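Local atomic coordinates of glutathione peroxidase-like protein (Trypanosoma brucei, PDB entry 3DWV), a protein that probably reduces hydroperoxides as a tryparedoxin-dependent peroxidase of the glutathione peroxidase family. Residues 169-172 with 173-177; 73-76 with 77-80. The protein carries 1 engineered substitution. All blocks are in the same frame, centred on the assembly; numbering follows the deposited sequence.

Contact 1. Residues 169-172 with 173-177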
loop_
_atom_site.group_PDB
_atom_site.type_symbol
_atom_site.label_atom_id
_atom_site.label_comp_id
_atom_site.label_asym_id
_atom_site.label_seq_id
_atom_site.Cartn_x
_atom_site.Cartn_y
_atom_site.Cartn_z
ATOM N N ALA A 169 8.596 7.769 5.778
ATOM C CA ALA A 169 9.837 7.295 5.154
ATOM C C ALA A 169 10.255 8.199 4.002
ATOM O O ALA A 169 9.449 8.588 3.163
ATOM C CB ALA A 169 9.700 5.858 4.639
ATOM N N SER A 170 11.555 8.536 3.977
ATOM C CA SER A 170 11.967 9.491 2.962
ATOM C C SER A 170 12.143 8.790 1.623
ATOM O O SER A 170 12.266 7.569 1.598
ATOM C CB SER A 170 13.282 10.167 3.356
ATOM O OG SER A 170 14.213 9.201 3.780
ATOM N N VAL A 171 12.170 9.601 0.567
ATOM C CA VAL A 171 12.502 9.021 -0.763
ATOM C C VAL A 171 13.850 8.317 -0.726
ATOM O O VAL A 171 14.096 7.211 -1.274
ATOM C CB VAL A 171 12.395 10.186 -1.749
ATOM C CG1 VAL A 171 13.073 9.922 -3.092
ATOM C CG2 VAL A 171 10.919 10.570 -1.995
ATOM N N LYS A 172 14.836 8.927 -0.044
ATOM C CA LYS A 172 16.177 8.322 0.034
ATOM C C LYS A 172 16.226 6.994 0.769
ATOM O O LYS A 172 16.942 6.033 0.436
ATOM C CB LYS A 172 17.127 9.332 0.689
ATOM C CG LYS A 172 18.581 8.955 0.606
ATOM C CD LYS A 172 19.065 8.762 -0.825
ATOM C CE LYS A 172 20.411 9.410 -1.091
ATOM N NZ LYS A 172 21.193 8.666 -2.116
ATOM N N ASP A 173 15.431 6.850 1.829
ATOM C CA ASP A 173 15.352 5.596 2.575
ATOM C C ASP A 173 14.752 4.497 1.705
ATOM O O ASP A 173 15.126 3.348 1.763
ATOM C CB ASP A 173 14.485 5.760 3.823
ATOM C CG ASP A 173 15.241 6.446 4.954
ATOM O OD1 ASP A 173 16.488 6.556 4.898
ATOM O OD2 ASP A 173 14.554 6.876 5.914
ATOM N N ILE A 174 13.796 4.867 0.889
ATOM C CA ILE A 174 13.117 3.830 0.096
ATOM C C ILE A 174 14.017 3.499 -1.079
ATOM O O ILE A 174 14.203 2.335 -1.418
ATOM C CB ILE A 174 11.695 4.297 -0.272
ATOM C CG1 ILE A 174 10.767 4.459 0.930
ATOM C CG2 ILE A 174 11.054 3.339 -1.253
ATOM C CD1 ILE A 174 9.293 4.698 0.667
ATOM N N GLU A 175 14.615 4.505 -1.701
ATOM C CA GLU A 175 15.609 4.292 -2.748
ATOM C C GLU A 175 16.748 3.360 -2.344
ATOM O O GLU A 175 17.174 2.535 -3.176
ATOM C CB GLU A 175 16.163 5.669 -3.184
ATOM C CG GLU A 175 15.214 6.376 -4.138
ATOM C CD GLU A 175 15.797 7.681 -4.647
ATOM O OE1 GLU A 175 16.659 8.299 -3.961
ATOM O OE2 GLU A 175 15.402 8.110 -5.746
ATOM N N GLU A 176 17.268 3.435 -1.114
ATOM C CA GLU A 176 18.317 2.510 -0.666
ATOM C C GLU A 176 17.958 1.048 -0.957
ATOM O O GLU A 176 18.794 0.255 -1.393
ATOM C CB GLU A 176 18.584 2.652 0.829
ATOM C CG GLU A 176 18.737 4.042 1.385
ATOM C CD GLU A 176 19.776 4.882 0.671
ATOM O OE1 GLU A 176 19.433 5.573 -0.318
ATOM O OE2 GLU A 176 20.951 4.874 1.093
ATOM N N LYS A 177 16.690 0.696 -0.732
ATOM C CA LYS A 177 16.169 -0.641 -0.978
ATOM C C LYS A 177 15.731 -0.851 -2.433
ATOM O O LYS A 177 15.947 -1.922 -3.046
ATOM C CB LYS A 177 14.949 -0.939 -0.107
ATOM C CG LYS A 177 15.093 -0.726 1.386
ATOM C CD LYS A 177 16.441 -1.204 1.893
ATOM C CE LYS A 177 16.504 -1.042 3.419
ATOM N NZ LYS A 177 17.905 -1.110 3.882
#
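Ser170 folds its hydroxyl back under the first helical turn, where Asp173 N donates to Ser170 OG over 3.3 Å. The OG sits between its backbone N and carbonyl carbon (chi1 47°), close enough to serve that amide. The carboxylate of Asp173 comes alongside the same hydroxyl, OD2 lying 3.2 Å from Ser170 OG. Ser170 is the N-cap of helix 171-181, the last helix of this thioredoxin-like fold, and the i to i+4 ladder opens with Ile174 N to Ser170 O and tightens at Glu175 N to Val171 O, 2.8 Å and 169° at the hydrogen. Beside that bond the side chains of Val171 and Glu175 slant across each other, with Val171 CG1 3.9 Å from Glu175 CD. Beyond CG the Glu175 chain runs extended (chi2 -176°), which carries OE2 to Lys74 and Tyr75 of helix 64-75. Lys172 lies roughly at a right angle to Glu175, its CD 4.0 Å from Glu175 OE1; its long salt bridge, Lys172 NZ to Glu176 OE1 at 4.0 Å, is doubtful because Glu176 has two conformers. Ile174 is buried, its CG1 4.1 Å from Ala169 CB, and also touches Thr67 and Leu71 of helix 64-75 and Phe165 of strand 161-165.

Contact 2. Residues 73-76 with 77-80; sequences NKYK and SQGF
Tyr75 and Phe80 meet where helix 64-75 hands over to strand 81-86, the return half of a beta-alpha-beta crossover whose other strand is 49-54. The packing is tight on this buried side. Tyr75 CB approaches the Phe80 ring obliquely, 3.6 Å from Phe80 CD2, and Phe80 CB sits 3.3 Å from Tyr75 O. The Phe80 ring can lie back under the turn because its CG is anti to the backbone N (chi1 176°). Leu178 of helix 171-181 touches both aromatic side chains. Lys74 CG covers one face of the Tyr75 ring, 3.4 Å above its centre, while the Gln78 amide runs alongside and brings NE2 to the edge near CD1, the two planes 67° apart. Round the turn the backbone is closed by Gln78 N to Tyr75 O, 2.8 Å, and Gly79 N to Lys76 O, 3.3 Å, both donors standing above the carbonyl planes; Gly79 has two conformers, so its bond and positive phi of 112° are less certain. The solvent side is looser. Lys76 stretches away until NZ donates to Asn73 OD1 at 3.0 Å, and further along this side a water bridges the backbone, donating to Asn73 O and accepting from Ser77 N, 2.8 Å from each.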
loop_
_atom_site.group_PDB
_atom_site.type_symbol
_atom_site.label_atom_id
_atom_site.label_comp_id
_atom_site.label_asym_id
_atom_site.label_seq_id
_atom_site.Cartn_x
_atom_site.Cartn_y
_atom_site.Cartn_z
ATOM N N ASN A 73 6.769 8.621 -10.362
ATOM C CA ASN A 73 7.122 9.370 -11.572
ATOM C C ASN A 73 8.594 9.210 -11.908
ATOM O O ASN A 73 8.981 9.180 -13.084
ATOM C CB ASN A 73 6.764 10.856 -11.397
ATOM C CG ASN A 73 5.264 11.117 -11.468
ATOM O OD1 ASN A 73 4.545 10.415 -12.204
ATOM N ND2 ASN A 73 4.835 12.122 -10.707
ATOM N N LYS A 74 9.446 9.099 -10.895
ATOM C CA LYS A 74 10.862 8.898 -11.134
ATOM C C LYS A 74 11.180 7.573 -11.800
ATOM O O LYS A 74 12.097 7.536 -12.629
ATOM C CB LYS A 74 11.575 8.942 -9.776
ATOM C CG LYS A 74 13.078 8.834 -9.928
ATOM C CD LYS A 74 13.779 9.937 -9.167
ATOM C CE LYS A 74 14.045 9.500 -7.748
ATOM N NZ LYS A 74 15.318 10.116 -7.221
ATOM N N TYR A 75 10.502 6.494 -11.432
ATOM C CA TYR A 75 10.933 5.144 -11.756
ATOM C C TYR A 75 9.934 4.358 -12.592
ATOM O O TYR A 75 10.293 3.243 -13.034
ATOM C CB TYR A 75 11.238 4.338 -10.464
ATOM C CG TYR A 75 12.436 4.919 -9.727
ATOM C CD1 TYR A 75 13.720 4.804 -10.284
ATOM C CD2 TYR A 75 12.309 5.566 -8.495
ATOM C CE1 TYR A 75 14.825 5.326 -9.616
ATOM C CE2 TYR A 75 13.429 6.098 -7.833
ATOM C CZ TYR A 75 14.678 5.974 -8.414
ATOM O OH TYR A 75 15.781 6.497 -7.766
ATOM N N LYS A 76 8.716 4.894 -12.818
ATOM C CA LYS A 76 7.819 4.093 -13.674
ATOM C C LYS A 76 8.437 3.794 -15.045
ATOM O O LYS A 76 8.090 2.819 -15.716
ATOM C CB LYS A 76 6.473 4.804 -13.788
ATOM C CG LYS A 76 6.569 6.239 -14.315
ATOM C CD LYS A 76 5.165 6.846 -14.412
ATOM C CE LYS A 76 5.243 8.230 -15.040
ATOM N NZ LYS A 76 3.973 8.962 -14.719
ATOM N N SER A 77 9.387 4.601 -15.541
ATOM C CA SER A 77 9.946 4.316 -16.866
ATOM C C SER A 77 10.845 3.091 -16.808
ATOM O O SER A 77 11.182 2.512 -17.871
ATOM C CB SER A 77 10.757 5.493 -17.426
ATOM O OG SER A 77 11.596 6.035 -16.408
ATOM N N GLN A 78 11.242 2.704 -15.597
ATOM C CA GLN A 78 12.179 1.571 -15.501
ATOM C C GLN A 78 11.446 0.264 -15.223
ATOM O O GLN A 78 12.063 -0.799 -15.035
ATOM C CB GLN A 78 13.230 1.821 -14.416
ATOM C CG GLN A 78 14.227 2.929 -14.698
ATOM C CD GLN A 78 15.380 2.984 -13.706
ATOM O OE1 GLN A 78 15.992 1.957 -13.374
ATOM N NE2 GLN A 78 15.726 4.177 -13.205
ATOM N N GLY A 79 10.113 0.333 -15.166
ATOM C CA GLY A 79 9.132 -0.710 -15.002
ATOM C C GLY A 79 8.342 -0.734 -13.713
ATOM O O GLY A 79 7.372 -1.446 -13.455
ATOM N N PHE A 80 8.712 0.075 -12.754
ATOM C CA PHE A 80 8.218 0.203 -11.416
ATOM C C PHE A 80 6.764 0.641 -11.377
ATOM O O PHE A 80 6.288 1.342 -12.280
ATOM C CB PHE A 80 9.110 1.223 -10.716
ATOM C CG PHE A 80 8.731 1.598 -9.288
ATOM C CD1 PHE A 80 8.904 0.721 -8.230
ATOM C CD2 PHE A 80 8.223 2.869 -9.038
ATOM C CE1 PHE A 80 8.600 1.103 -6.938
ATOM C CE2 PHE A 80 7.924 3.273 -7.769
ATOM C CZ PHE A 80 8.135 2.397 -6.715
HETATM O O HOH W 1 9.977 7.264 -14.897
#

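In the fold
Contact 1 lies at the start of helix 171-181, contact 2 at the end of helix 64-75 and the loop after it; the two contact centres are about 15 Å apart. They meet through one carboxylate oxygen: Glu175 OE2 of contact 1 forms a salt bridge with Lys74 NZ of contact 2 at 2.5 Å and probably a hydrogen bond with Tyr75 OH at 2.6 Å. In this way the start of the last helix is tied to the end of the earlier one. Neither contact lies at the redox centre, where Cys58, the predicted active-site residue, pairs with Cys106 in a disulfide; both belong to the surrounding thioredoxin-like scaffold.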